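Local coordinates for coenzyme F420-dependent N(5),N(10)-methenyltetrahydromethanopterin reductase-related protein (PDB 6HUZ) that binds the iron-guanylylpyridinol cofactor and uses tetrahydrofolate derivatives as substrates, as a bacterial paralog of [Fe]-hydrogenase, at residues 4-9 and 85-90; 45-50 and 70-75; 226-231 and 272-277. All coordinates share one frame; numbering follows the deposited sequence.

Overall arrangement
Interactions 1 and 2 share the parallel sheet of the N-terminal domain, where strand 45-49 lies between strands 70-72 and 2-6, and strand 84-87 flanks 2-6 on its other side. Their centres are about 9 Å apart, F8 N and D50 OD2 meet at 2.8 Å, and both contacts touch the iron-guanylyl pyridinol cofactor. Along the chain, interaction 2 is nested inside the loop closed by interaction 1. Interaction 3 follows later, in the helical C-terminal part, its centre about 49 Å from that of interaction 1 and about 57 Å from that of interaction 2. It holds methenyltetrahydrofolate with help from the second subunit, consistent with active sites that need both copies of the protein.

Interaction 1: residues 4-9 and 85-90; sequences TVYGFG and AILFTP. With FE9 (iron-guanylyl pyridinol cofactor), chain B.
Y6 and L87 leave the same face of the sheet from neighbouring strands, and L87 CD2 rests 3.9 Å from Y6 CB. Two polar atoms lie near the plane of the tyrosine ring at opposite edges: the guanine amino nitrogen N2A of the cofactor, 3.6 Å from Y6 CD1, and I86 O by CD2. A85 CB meets CE2 on the I86 O side, while the phenol hydroxyl reaches past both segments to D75 O. On the other side of the sheet V5 and I86 meet more loosely. The backbones are parallel strands in register: I86 N donates to T4 O, and Y6 N to I86 O at 2.7 Å with an angle of 165°. This is the centre of a Rossmann-type sheet, and beyond the strand ends lies the glycine-rich G7-F8-G9 turn that receives the cofactor. G9 N donates to ribose O3' over 2.8 Å. At G7, CA comes 3.4 Å from F88 O, where a side chain would collide with that carbonyl. F88 continues the pocket on the partner segment, at the centre of an inverse gamma turn. Its CG stands anti to the backbone N (chi1 -160°), which swings the ring over the rim of the pyridinol, the two planes nearly parallel but offset: methyl C5M lies over one face of F88, 3.5 Å from CD1, and CZ is 3.7 Å from C6. An alanine in place of F88 is likely to strip the pyridinol of this aromatic wall and allow it to shift. Just beyond, P90 CD touches ribose O4' at 3.2 Å.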
loop_
_atom_site.group_PDB
_atom_site.type_symbol
_atom_site.label_atom_id
_atom_site.label_comp_id
_atom_site.label_asym_id
_atom_site.label_seq_id
_atom_site.Cartn_x
_atom_site.Cartn_y
_atom_site.Cartn_z
ATOM N N THR A 4 -18.830 -28.058 -14.360
ATOM C CA THR A 4 -17.738 -28.372 -15.268
ATOM C C THR A 4 -16.530 -27.583 -14.776
ATOM O O THR A 4 -16.595 -26.356 -14.618
ATOM C CB THR A 4 -18.022 -28.003 -16.729
ATOM O OG1 THR A 4 -19.133 -28.770 -17.193
ATOM C CG2 THR A 4 -16.818 -28.268 -17.640
ATOM N N VAL A 5 -15.428 -28.285 -14.533
ATOM C CA VAL A 5 -14.173 -27.671 -14.112
ATOM C C VAL A 5 -13.350 -27.692 -15.363
ATOM O O VAL A 5 -13.242 -28.737 -16.011
ATOM C CB VAL A 5 -13.491 -28.446 -12.966
ATOM C CG1 VAL A 5 -12.075 -27.917 -12.724
ATOM C CG2 VAL A 5 -14.339 -28.353 -11.685
ATOM N N TYR A 6 -12.793 -26.560 -15.727
ATOM C CA TYR A 6 -11.975 -26.454 -16.927
ATOM C C TYR A 6 -10.532 -26.396 -16.493
ATOM O O TYR A 6 -10.167 -25.437 -15.853
ATOM C CB TYR A 6 -12.371 -25.197 -17.708
ATOM C CG TYR A 6 -13.646 -25.406 -18.500
ATOM C CD1 TYR A 6 -13.617 -25.983 -19.759
ATOM C CD2 TYR A 6 -14.881 -25.044 -17.979
ATOM C CE1 TYR A 6 -14.790 -26.228 -20.471
ATOM C CE2 TYR A 6 -16.063 -25.280 -18.685
ATOM C CZ TYR A 6 -16.007 -25.837 -19.948
ATOM O OH TYR A 6 -17.172 -26.071 -20.651
ATOM N N GLY A 7 -9.738 -27.418 -16.811
ATOM C CA GLY A 7 -8.326 -27.474 -16.439
ATOM C C GLY A 7 -8.020 -28.516 -15.381
ATOM O O GLY A 7 -8.614 -28.506 -14.313
ATOM N N PHE A 8 -7.100 -29.445 -15.666
ATOM C CA PHE A 8 -6.770 -30.499 -14.694
ATOM C C PHE A 8 -5.917 -29.970 -13.540
ATOM O O PHE A 8 -6.108 -30.386 -12.395
ATOM C CB PHE A 8 -6.002 -31.645 -15.389
ATOM C CG PHE A 8 -5.891 -32.914 -14.570
ATOM C CD1 PHE A 8 -6.893 -33.880 -14.611
ATOM C CD2 PHE A 8 -4.790 -33.141 -13.756
ATOM C CE1 PHE A 8 -6.783 -35.063 -13.876
ATOM C CE2 PHE A 8 -4.689 -34.314 -13.009
ATOM C CZ PHE A 8 -5.683 -35.275 -13.081
ATOM N N GLY A 9 -4.966 -29.114 -13.884
ATOM C CA GLY A 9 -3.987 -28.518 -12.981
ATOM C C GLY A 9 -2.654 -29.068 -13.463
ATOM O O GLY A 9 -2.619 -30.203 -13.935
ATOM N N ALA A 85 -19.464 -23.210 -14.394
ATOM C CA ALA A 85 -18.284 -23.462 -15.214
ATOM C C ALA A 85 -17.131 -22.808 -14.453
ATOM O O ALA A 85 -17.143 -21.593 -14.259
ATOM C CB ALA A 85 -18.448 -22.845 -16.601
ATOM N N ILE A 86 -16.174 -23.612 -13.964
ATOM C CA ILE A 86 -15.044 -23.111 -13.201
ATOM C C ILE A 86 -13.792 -23.115 -14.065
ATOM O O ILE A 86 -13.399 -24.170 -14.560
ATOM C CB ILE A 86 -14.817 -23.883 -11.888
ATOM C CG1 ILE A 86 -16.059 -23.750 -10.975
ATOM C CG2 ILE A 86 -13.566 -23.282 -11.175
ATOM C CD1 ILE A 86 -16.151 -24.758 -9.882
ATOM N N LEU A 87 -13.153 -21.941 -14.219
ATOM C CA LEU A 87 -11.966 -21.834 -15.050
ATOM C C LEU A 87 -10.656 -21.983 -14.290
ATOM O O LEU A 87 -10.115 -20.981 -13.814
ATOM C CB LEU A 87 -12.010 -20.511 -15.825
ATOM C CG LEU A 87 -13.239 -20.327 -16.725
ATOM C CD1 LEU A 87 -13.268 -18.944 -17.325
ATOM C CD2 LEU A 87 -13.270 -21.372 -17.859
ATOM N N PHE A 88 -10.142 -23.234 -14.185
ATOM C CA PHE A 88 -8.850 -23.536 -13.536
ATOM C C PHE A 88 -7.902 -23.544 -14.765
ATOM O O PHE A 88 -7.280 -24.549 -15.073
ATOM C CB PHE A 88 -8.905 -24.932 -12.846
ATOM C CG PHE A 88 -7.844 -25.091 -11.786
ATOM C CD1 PHE A 88 -6.578 -25.566 -12.112
ATOM C CD2 PHE A 88 -8.094 -24.716 -10.466
ATOM C CE1 PHE A 88 -5.573 -25.634 -11.147
ATOM C CE2 PHE A 88 -7.090 -24.801 -9.496
ATOM C CZ PHE A 88 -5.830 -25.234 -9.849
ATOM N N THR A 89 -7.859 -22.420 -15.489
ATOM C CA THR A 89 -7.130 -22.296 -16.754
ATOM C C THR A 89 -5.785 -21.558 -16.633
ATOM O O THR A 89 -5.515 -20.894 -15.642
ATOM C CB THR A 89 -8.114 -21.670 -17.740
ATOM O OG1 THR A 89 -8.677 -20.507 -17.148
ATOM C CG2 THR A 89 -9.275 -22.620 -18.064
ATOM N N PRO A 90 -4.913 -21.681 -17.643
ATOM C CA PRO A 90 -3.579 -21.057 -17.534
ATOM C C PRO A 90 -3.434 -19.565 -17.222
ATOM O O PRO A 90 -4.258 -18.733 -17.572
ATOM C CB PRO A 90 -2.941 -21.339 -18.901
ATOM C CG PRO A 90 -3.624 -22.538 -19.415
ATOM C CD PRO A 90 -5.053 -22.444 -18.893
HETATM O O2 FE9 B . -1.117 -22.128 -9.167
HETATM FE FE FE9 B . -3.928 -21.117 -7.954
HETATM C C1F FE9 B . -3.940 -22.813 -7.263
HETATM O O1F FE9 B . -3.953 -23.861 -6.835
HETATM C C2F FE9 B . -4.608 -20.509 -6.361
HETATM O O2F FE9 B . -5.057 -20.153 -5.387
HETATM C C8 FE9 B . -5.654 -21.231 -8.755
HETATM O O18 FE9 B . -6.683 -21.048 -8.130
HETATM C C7 FE9 B . -5.729 -21.548 -10.239
HETATM C C6 FE9 B . -4.338 -21.947 -10.642
HETATM N N1 FE9 B . -3.326 -21.825 -9.675
HETATM C C5 FE9 B . -4.075 -22.466 -11.994
HETATM C C5M FE9 B . -5.193 -22.532 -12.995
HETATM C C4 FE9 B . -2.698 -22.858 -12.334
HETATM C C3 FE9 B . -1.628 -22.719 -11.307
HETATM C C3M FE9 B . -0.200 -23.120 -11.576
HETATM C C2 FE9 B . -2.005 -22.192 -9.943
HETATM O O3P FE9 B . -2.467 -23.256 -13.615
HETATM P P1 FE9 B . -2.298 -24.800 -14.058
HETATM O O1P FE9 B . -1.957 -25.604 -12.894
HETATM O O2P FE9 B . -1.028 -24.860 -15.058
HETATM O "O5'" FE9 B . -3.685 -25.222 -14.718
HETATM C "C5'" FE9 B . -4.106 -24.745 -15.987
HETATM C "C4'" FE9 B . -4.775 -25.923 -16.685
HETATM O "O4'" FE9 B . -5.381 -25.479 -17.893
HETATM C "C1'" FE9 B . -5.290 -26.537 -18.837
HETATM C "C2'" FE9 B . -3.908 -27.107 -18.598
HETATM O "O2'" FE9 B . -3.724 -28.436 -19.107
HETATM C "C3'" FE9 B . -3.790 -27.023 -17.080
HETATM O "O3'" FE9 B . -4.157 -28.240 -16.428
HETATM N N9A FE9 B . -5.564 -26.020 -20.191
HETATM C C4A FE9 B . -6.779 -26.009 -20.687
HETATM N N3A FE9 B . -7.966 -26.471 -20.230
HETATM C C2A FE9 B . -9.053 -26.366 -21.023
HETATM N N2A FE9 B . -10.226 -26.802 -20.512
HETATM N N1A FE9 B . -9.028 -25.841 -22.263
HETATM C C6A FE9 B . -7.892 -25.407 -22.837
HETATM O O6A FE9 B . -7.888 -24.908 -23.975
HETATM C C5A FE9 B . -6.664 -25.452 -22.041
HETATM N N7A FE9 B . -5.377 -25.115 -22.217
HETATM C C8A FE9 B . -4.719 -25.464 -21.082
HETATM O O HOH W 1 -1.894 -20.257 -7.539
#

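Interaction 2: residues 45-50 and 70-75; sequences DVTLSD and KLTTDD. With FE9 (iron-guanylyl pyridinol cofactor), chain B.
S49 and D75 join across the strand ends through a hydroxyl-to-carboxylate bond: S49 OG donates over 2.7 Å to D75 OD1, which accepts with its anti lone pair, the one away from OD2. The same OD1 accepts the guanine amino group N2A of the cofactor, and OD2 takes N1A at 3.0 Å along an almost straight line (178°). Two bonds to the base and one from the serine thus fix the rotation of the carboxylate. S49 O adds a weak bond from N2A. At the ribose, D50 OD2 receives both hydroxyls, O2' at 2.9 Å and O3' at 3.1 Å, as well as F8 N; D50 OD1 is held by N52 N.

The backbone positions these groups. D50 N donates to T72 O, and L48 N to K70 O. T72 OG1, anti to its own N (chi1 -177°), accepts from D74 N in an ST turn, and D74, the N-cap of helix 75-79, bonds E77 N through OD1. Strand 45-49, helix 58-66 and strand 70-72 form a beta-alpha-beta unit, and an acidic residue at the end of the second strand gripping ribose hydroxyls is characteristic of nucleotide-binding Rossmann domains.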
loop_
_atom_site.group_PDB
_atom_site.type_symbol
_atom_site.label_atom_id
_atom_site.label_comp_id
_atom_site.label_asym_id
_atom_site.label_seq_id
_atom_site.Cartn_x
_atom_site.Cartn_y
_atom_site.Cartn_z
ATOM N N ASP A 45 -22.835 -33.708 -10.277
ATOM C CA ASP A 45 -22.606 -34.355 -11.562
ATOM C C ASP A 45 -21.481 -33.524 -12.177
ATOM O O ASP A 45 -21.699 -32.439 -12.722
ATOM C CB ASP A 45 -23.896 -34.381 -12.374
ATOM C CG ASP A 45 -24.941 -35.312 -11.764
ATOM O OD1 ASP A 45 -24.573 -36.443 -11.366
ATOM O OD2 ASP A 45 -26.123 -34.912 -11.683
ATOM N N VAL A 46 -20.257 -34.030 -12.027
ATOM C CA VAL A 46 -19.055 -33.332 -12.428
ATOM C C VAL A 46 -18.350 -33.802 -13.695
ATOM O O VAL A 46 -18.134 -34.999 -13.923
ATOM C CB VAL A 46 -18.087 -33.410 -11.231
ATOM C CG1 VAL A 46 -16.840 -32.567 -11.476
ATOM C CG2 VAL A 46 -18.774 -32.966 -9.943
ATOM N N THR A 47 -17.969 -32.822 -14.502
ATOM C CA THR A 47 -17.225 -33.012 -15.737
ATOM C C THR A 47 -15.950 -32.186 -15.629
ATOM O O THR A 47 -15.988 -31.044 -15.146
ATOM C CB THR A 47 -18.010 -32.501 -16.940
ATOM O OG1 THR A 47 -19.248 -33.199 -17.014
ATOM C CG2 THR A 47 -17.260 -32.703 -18.247
ATOM N N LEU A 48 -14.826 -32.753 -16.083
ATOM C CA LEU A 48 -13.558 -32.042 -16.093
ATOM C C LEU A 48 -13.087 -32.085 -17.531
ATOM O O LEU A 48 -12.899 -33.161 -18.113
ATOM C CB LEU A 48 -12.496 -32.612 -15.152
ATOM C CG LEU A 48 -11.245 -31.719 -15.066
ATOM C CD1 LEU A 48 -10.809 -31.495 -13.637
ATOM C CD2 LEU A 48 -10.112 -32.277 -15.930
ATOM N N SER A 49 -12.963 -30.919 -18.120
ATOM C CA SER A 49 -12.535 -30.783 -19.491
ATOM C C SER A 49 -11.118 -30.243 -19.511
ATOM O O SER A 49 -10.817 -29.253 -18.840
ATOM C CB SER A 49 -13.464 -29.846 -20.251
ATOM O OG SER A 49 -13.175 -29.852 -21.639
ATOM N N ASP A 50 -10.242 -30.899 -20.267
ATOM C CA ASP A 50 -8.849 -30.463 -20.396
ATOM C C ASP A 50 -8.316 -31.073 -21.676
ATOM O O ASP A 50 -8.479 -32.256 -21.892
ATOM C CB ASP A 50 -7.993 -30.885 -19.197
ATOM C CG ASP A 50 -6.580 -30.329 -19.233
ATOM O OD1 ASP A 50 -5.880 -30.543 -20.240
ATOM O OD2 ASP A 50 -6.173 -29.688 -18.251
ATOM N N LYS A 70 -16.393 -37.069 -14.864
ATOM C CA LYS A 70 -16.417 -37.408 -16.279
ATOM C C LYS A 70 -15.279 -36.650 -16.937
ATOM O O LYS A 70 -15.266 -35.414 -16.906
ATOM C CB LYS A 70 -17.752 -36.996 -16.905
ATOM C CG LYS A 70 -18.785 -38.110 -16.911
ATOM C CD LYS A 70 -20.173 -37.616 -17.326
ATOM C CE LYS A 70 -20.211 -37.112 -18.751
ATOM N NZ LYS A 70 -21.602 -36.998 -19.268
ATOM N N LEU A 71 -14.296 -37.342 -17.514
ATOM C CA LEU A 71 -13.188 -36.613 -18.151
ATOM C C LEU A 71 -13.426 -36.445 -19.639
ATOM O O LEU A 71 -13.902 -37.382 -20.299
ATOM C CB LEU A 71 -11.852 -37.351 -17.947
ATOM C CG LEU A 71 -11.418 -37.553 -16.509
ATOM C CD1 LEU A 71 -10.162 -38.389 -16.445
ATOM C CD2 LEU A 71 -11.189 -36.204 -15.803
ATOM N N THR A 72 -13.049 -35.281 -20.184
ATOM C CA THR A 72 -13.180 -34.979 -21.620
ATOM C C THR A 72 -12.155 -33.930 -22.083
ATOM O O THR A 72 -11.569 -33.240 -21.250
ATOM C CB THR A 72 -14.595 -34.461 -21.925
ATOM O OG1 THR A 72 -14.697 -34.248 -23.335
ATOM C CG2 THR A 72 -14.914 -33.156 -21.187
ATOM N N THR A 73 -11.935 -33.825 -23.421
ATOM C CA THR A 73 -11.023 -32.839 -24.027
ATOM C C THR A 73 -11.844 -31.790 -24.804
ATOM O O THR A 73 -11.277 -30.826 -25.312
ATOM C CB THR A 73 -10.020 -33.493 -25.017
ATOM O OG1 THR A 73 -10.735 -34.050 -26.128
ATOM C CG2 THR A 73 -9.142 -34.554 -24.362
ATOM N N ASP A 74 -13.170 -31.986 -24.894
ATOM C CA ASP A 74 -14.092 -31.116 -25.622
ATOM C C ASP A 74 -14.719 -30.085 -24.686
ATOM O O ASP A 74 -15.624 -30.407 -23.913
ATOM C CB ASP A 74 -15.178 -31.999 -26.275
ATOM C CG ASP A 74 -15.989 -31.333 -27.370
ATOM O OD1 ASP A 74 -16.064 -30.081 -27.380
ATOM O OD2 ASP A 74 -16.561 -32.066 -28.211
ATOM N N ASP A 75 -14.235 -28.849 -24.760
ATOM C CA ASP A 75 -14.709 -27.743 -23.925
ATOM C C ASP A 75 -16.130 -27.347 -24.260
ATOM O O ASP A 75 -16.906 -27.047 -23.360
ATOM C CB ASP A 75 -13.803 -26.511 -24.096
ATOM C CG ASP A 75 -12.414 -26.599 -23.488
ATOM O OD1 ASP A 75 -12.148 -27.563 -22.738
ATOM O OD2 ASP A 75 -11.593 -25.705 -23.770
HETATM O O2 FE9 B . -1.117 -22.128 -9.167
HETATM FE FE FE9 B . -3.928 -21.117 -7.954
HETATM C C1F FE9 B . -3.940 -22.813 -7.263
HETATM O O1F FE9 B . -3.953 -23.861 -6.835
HETATM C C2F FE9 B . -4.608 -20.509 -6.361
HETATM O O2F FE9 B . -5.057 -20.153 -5.387
HETATM C C8 FE9 B . -5.654 -21.231 -8.755
HETATM O O18 FE9 B . -6.683 -21.048 -8.130
HETATM C C7 FE9 B . -5.729 -21.548 -10.239
HETATM C C6 FE9 B . -4.338 -21.947 -10.642
HETATM N N1 FE9 B . -3.326 -21.825 -9.675
HETATM C C5 FE9 B . -4.075 -22.466 -11.994
HETATM C C5M FE9 B . -5.193 -22.532 -12.995
HETATM C C4 FE9 B . -2.698 -22.858 -12.334
HETATM C C3 FE9 B . -1.628 -22.719 -11.307
HETATM C C3M FE9 B . -0.200 -23.120 -11.576
HETATM C C2 FE9 B . -2.005 -22.192 -9.943
HETATM O O3P FE9 B . -2.467 -23.256 -13.615
HETATM P P1 FE9 B . -2.298 -24.800 -14.058
HETATM O O1P FE9 B . -1.957 -25.604 -12.894
HETATM O O2P FE9 B . -1.028 -24.860 -15.058
HETATM O "O5'" FE9 B . -3.685 -25.222 -14.718
HETATM C "C5'" FE9 B . -4.106 -24.745 -15.987
HETATM C "C4'" FE9 B . -4.775 -25.923 -16.685
HETATM O "O4'" FE9 B . -5.381 -25.479 -17.893
HETATM C "C1'" FE9 B . -5.290 -26.537 -18.837
HETATM C "C2'" FE9 B . -3.908 -27.107 -18.598
HETATM O "O2'" FE9 B . -3.724 -28.436 -19.107
HETATM C "C3'" FE9 B . -3.790 -27.023 -17.080
HETATM O "O3'" FE9 B . -4.157 -28.240 -16.428
HETATM N N9A FE9 B . -5.564 -26.020 -20.191
HETATM C C4A FE9 B . -6.779 -26.009 -20.687
HETATM N N3A FE9 B . -7.966 -26.471 -20.230
HETATM C C2A FE9 B . -9.053 -26.366 -21.023
HETATM N N2A FE9 B . -10.226 -26.802 -20.512
HETATM N N1A FE9 B . -9.028 -25.841 -22.263
HETATM C C6A FE9 B . -7.892 -25.407 -22.837
HETATM O O6A FE9 B . -7.888 -24.908 -23.975
HETATM C C5A FE9 B . -6.664 -25.452 -22.041
HETATM N N7A FE9 B . -5.377 -25.115 -22.217
HETATM C C8A FE9 B . -4.719 -25.464 -21.082
HETATM O O HOH W 1 -1.894 -20.257 -7.539
#

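Interaction 3: residues 226-231 and 272-277. With GUE (5,10-Methenyltetrahydrofolate), chain C.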
loop_
_atom_site.group_PDB
_atom_site.type_symbol
_atom_site.label_atom_id
_atom_site.label_comp_id
_atom_site.label_asym_id
_atom_site.label_seq_id
_atom_site.Cartn_x
_atom_site.Cartn_y
_atom_site.Cartn_z
ATOM N N ASP A 226 -2.349 4.111 21.483
ATOM C CA ASP A 226 -1.840 3.924 22.850
ATOM C C ASP A 226 -0.585 4.650 23.264
ATOM O O ASP A 226 -0.496 4.993 24.423
ATOM C CB ASP A 226 -1.534 2.449 23.123
ATOM C CG ASP A 226 -2.679 1.500 22.911
ATOM O OD1 ASP A 226 -3.846 1.959 22.940
ATOM O OD2 ASP A 226 -2.414 0.295 22.703
ATOM N N ILE A 227 0.405 4.814 22.379
ATOM C CA ILE A 227 1.656 5.436 22.781
ATOM C C ILE A 227 1.799 6.879 22.314
ATOM O O ILE A 227 2.103 7.730 23.138
ATOM C CB ILE A 227 2.827 4.523 22.314
ATOM C CG1 ILE A 227 2.670 3.095 22.920
ATOM C CG2 ILE A 227 4.137 5.128 22.720
ATOM C CD1 ILE A 227 3.597 2.035 22.389
ATOM N N LEU A 228 1.597 7.173 21.022
ATOM C CA LEU A 228 1.727 8.555 20.567
ATOM C C LEU A 228 0.545 9.401 21.035
ATOM O O LEU A 228 0.698 10.606 21.243
ATOM C CB LEU A 228 1.786 8.603 19.043
ATOM C CG LEU A 228 3.026 7.932 18.455
ATOM C CD1 LEU A 228 3.012 8.044 16.946
ATOM C CD2 LEU A 228 4.295 8.570 19.051
ATOM N N LYS A 229 -0.630 8.771 21.179
ATOM C CA LYS A 229 -1.868 9.452 21.588
ATOM C C LYS A 229 -2.248 10.538 20.533
ATOM O O LYS A 229 -2.650 11.661 20.860
ATOM C CB LYS A 229 -1.773 9.977 23.028
ATOM C CG LYS A 229 -1.899 8.834 24.052
ATOM C CD LYS A 229 -1.148 9.129 25.350
ATOM C CE LYS A 229 -1.349 8.059 26.395
ATOM N NZ LYS A 229 -0.516 8.309 27.605
ATOM N N THR A 230 -2.090 10.158 19.250
ATOM C CA THR A 230 -2.384 11.025 18.093
ATOM C C THR A 230 -3.828 10.786 17.612
ATOM O O THR A 230 -4.449 9.830 18.066
ATOM C CB THR A 230 -1.308 10.856 16.989
ATOM O OG1 THR A 230 -1.486 11.900 16.029
ATOM C CG2 THR A 230 -1.369 9.504 16.287
ATOM N N LYS A 231 -4.359 11.649 16.714
ATOM C CA LYS A 231 -5.741 11.549 16.193
ATOM C C LYS A 231 -5.934 10.414 15.170
ATOM O O LYS A 231 -5.039 10.133 14.365
ATOM C CB LYS A 231 -6.138 12.853 15.471
ATOM C CG LYS A 231 -6.409 14.048 16.347
ATOM C CD LYS A 231 -6.674 15.288 15.484
ATOM C CE LYS A 231 -6.300 16.590 16.164
ATOM N NZ LYS A 231 -7.480 17.297 16.734
ATOM N N GLN A 272 13.767 3.694 13.501
ATOM C CA GLN A 272 14.277 3.519 14.864
ATOM C C GLN A 272 13.476 4.325 15.899
ATOM O O GLN A 272 13.292 3.866 17.034
ATOM C CB GLN A 272 15.769 3.918 14.949
ATOM C CG GLN A 272 16.695 3.069 14.082
ATOM C CD GLN A 272 16.334 1.592 14.066
ATOM O OE1 GLN A 272 16.477 0.876 15.055
ATOM N NE2 GLN A 272 15.859 1.087 12.940
ATOM N N SER A 273 12.996 5.503 15.519
ATOM C CA SER A 273 12.266 6.372 16.435
ATOM C C SER A 273 10.807 5.981 16.606
ATOM O O SER A 273 10.104 6.605 17.391
ATOM C CB SER A 273 12.410 7.824 16.016
ATOM O OG SER A 273 13.728 8.253 16.295
ATOM N N MET A 274 10.352 4.951 15.895
ATOM C CA MET A 274 8.965 4.514 16.051
ATOM C C MET A 274 8.925 3.145 16.744
ATOM O O MET A 274 7.855 2.532 16.846
ATOM C CB MET A 274 8.250 4.546 14.700
ATOM C CG MET A 274 7.755 5.941 14.313
ATOM S SD MET A 274 6.495 6.653 15.461
ATOM C CE MET A 274 5.146 5.371 15.323
ATOM N N ILE A 275 10.096 2.653 17.244
ATOM C CA ILE A 275 10.156 1.392 17.991
ATOM C C ILE A 275 9.946 1.892 19.433
ATOM O O ILE A 275 10.915 2.166 20.151
ATOM C CB ILE A 275 11.503 0.649 17.793
ATOM C CG1 ILE A 275 11.659 0.205 16.330
ATOM C CG2 ILE A 275 11.622 -0.554 18.722
ATOM C CD1 ILE A 275 13.096 -0.224 15.964
ATOM N N LEU A 276 8.678 2.067 19.827
ATOM C CA LEU A 276 8.331 2.617 21.150
ATOM C C LEU A 276 7.953 1.580 22.222
ATOM O O LEU A 276 8.126 1.871 23.402
ATOM C CB LEU A 276 7.246 3.687 20.984
ATOM C CG LEU A 276 7.630 4.825 20.020
ATOM C CD1 LEU A 276 6.412 5.652 19.609
ATOM C CD2 LEU A 276 8.695 5.712 20.612
ATOM N N ASP A 277 7.468 0.384 21.835
ATOM C CA ASP A 277 7.129 -0.684 22.793
ATOM C C ASP A 277 7.457 -1.996 22.109
ATOM O O ASP A 277 6.598 -2.581 21.436
ATOM C CB ASP A 277 5.645 -0.645 23.217
ATOM C CG ASP A 277 5.283 -1.672 24.288
ATOM O OD1 ASP A 277 6.130 -2.544 24.596
ATOM O OD2 ASP A 277 4.156 -1.602 24.819
HETATM N N1 GUE C . 9.691 8.824 14.444
HETATM C C2 GUE C . 9.680 9.246 13.151
HETATM N N3 GUE C . 8.891 10.231 12.710
HETATM C C4 GUE C . 8.058 10.899 13.489
HETATM C C6 GUE C . 7.709 11.113 17.282
HETATM C "C1'" GUE C . 1.783 13.632 17.538
HETATM C "C2'" GUE C . 1.974 12.857 16.387
HETATM C "C3'" GUE C . 3.178 12.173 16.190
HETATM C "C4'" GUE C . 4.218 12.271 17.128
HETATM C "C5'" GUE C . 4.025 13.073 18.265
HETATM O O4 GUE C . 7.361 11.820 13.011
HETATM C C4A GUE C . 8.034 10.525 14.920
HETATM N N5 GUE C . 7.202 11.033 15.919
HETATM C C7 GUE C . 8.025 9.661 17.622
HETATM N N8 GUE C . 8.914 9.038 16.648
HETATM C C8A GUE C . 8.905 9.430 15.350
HETATM N N2 GUE C . 10.494 8.594 12.284
HETATM C C9 GUE C . 6.410 11.437 18.036
HETATM N N10 GUE C . 5.481 11.660 16.931
HETATM C "C6'" GUE C . 2.816 13.738 18.464
HETATM C C11 GUE C . 0.485 14.378 17.766
HETATM O O11 GUE C . -0.524 14.067 17.153
HETATM N N GUE C . 0.476 15.400 18.630
HETATM C CA GUE C . -0.677 16.290 18.786
HETATM C C GUE C . -0.302 17.742 18.565
HETATM O OX1 GUE C . 0.878 18.115 18.793
HETATM O OX2 GUE C . -1.166 18.546 18.150
HETATM C CB GUE C . -1.369 16.093 20.139
HETATM C CG GUE C . -0.734 15.000 21.007
HETATM C CD GUE C . -1.349 14.915 22.398
HETATM O OE1 GUE C . -1.639 13.772 22.847
HETATM O OE2 GUE C . -1.529 15.978 23.050
HETATM C C1 GUE C . 5.969 11.337 15.794
#
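T230 OG1 donates to the amide oxygen O11 of methenyltetrahydrofolate over 2.6 Å, the shortest polar bond here. At the pterin end S273 O accepts from N8 at 2.8 Å and 158°, so one segment holds the aminobenzoyl amide and the other the reduced ring. Between these two anchors the segments touch through carbon-to-carbon packing, mostly of apolar side chains. L228 bridges the two partners nearest the ligand, crossing both at about a right angle: CD1 meets M274 CE at 3.8 Å, while CD2 sits 3.6 Å from L276 CD1 and also touches C9 of the folate. M274 is bent at its second and third torsions (chi2 -63°, chi3 -60°), which curls the thioether back so that SD lies 3.6 Å from N8 and CE turns to the leucine. Further from the ligand, I227 and L276 run antiparallel past one another, with CG2 against CB, and I227 CD1 abuts D277 CB at 3.5 Å.

The 272-277 loop is pinned by Q281, whose OE1 accepts from both L276 N and D277 N while its NE2 reaches M274 O. On the other segment helix 207-228 ends at L228, and K229, with positive phi, turns the chain away; L228 O receives the hydroxyl of Y13 of the second subunit. K17 NZ and G203 O of that subunit also bond the folate, and its M205 packs on L228. Helix end and loop therefore form one wall of a folate site completed across the dimer, as in the intersubunit clefts of [Fe]-hydrogenases.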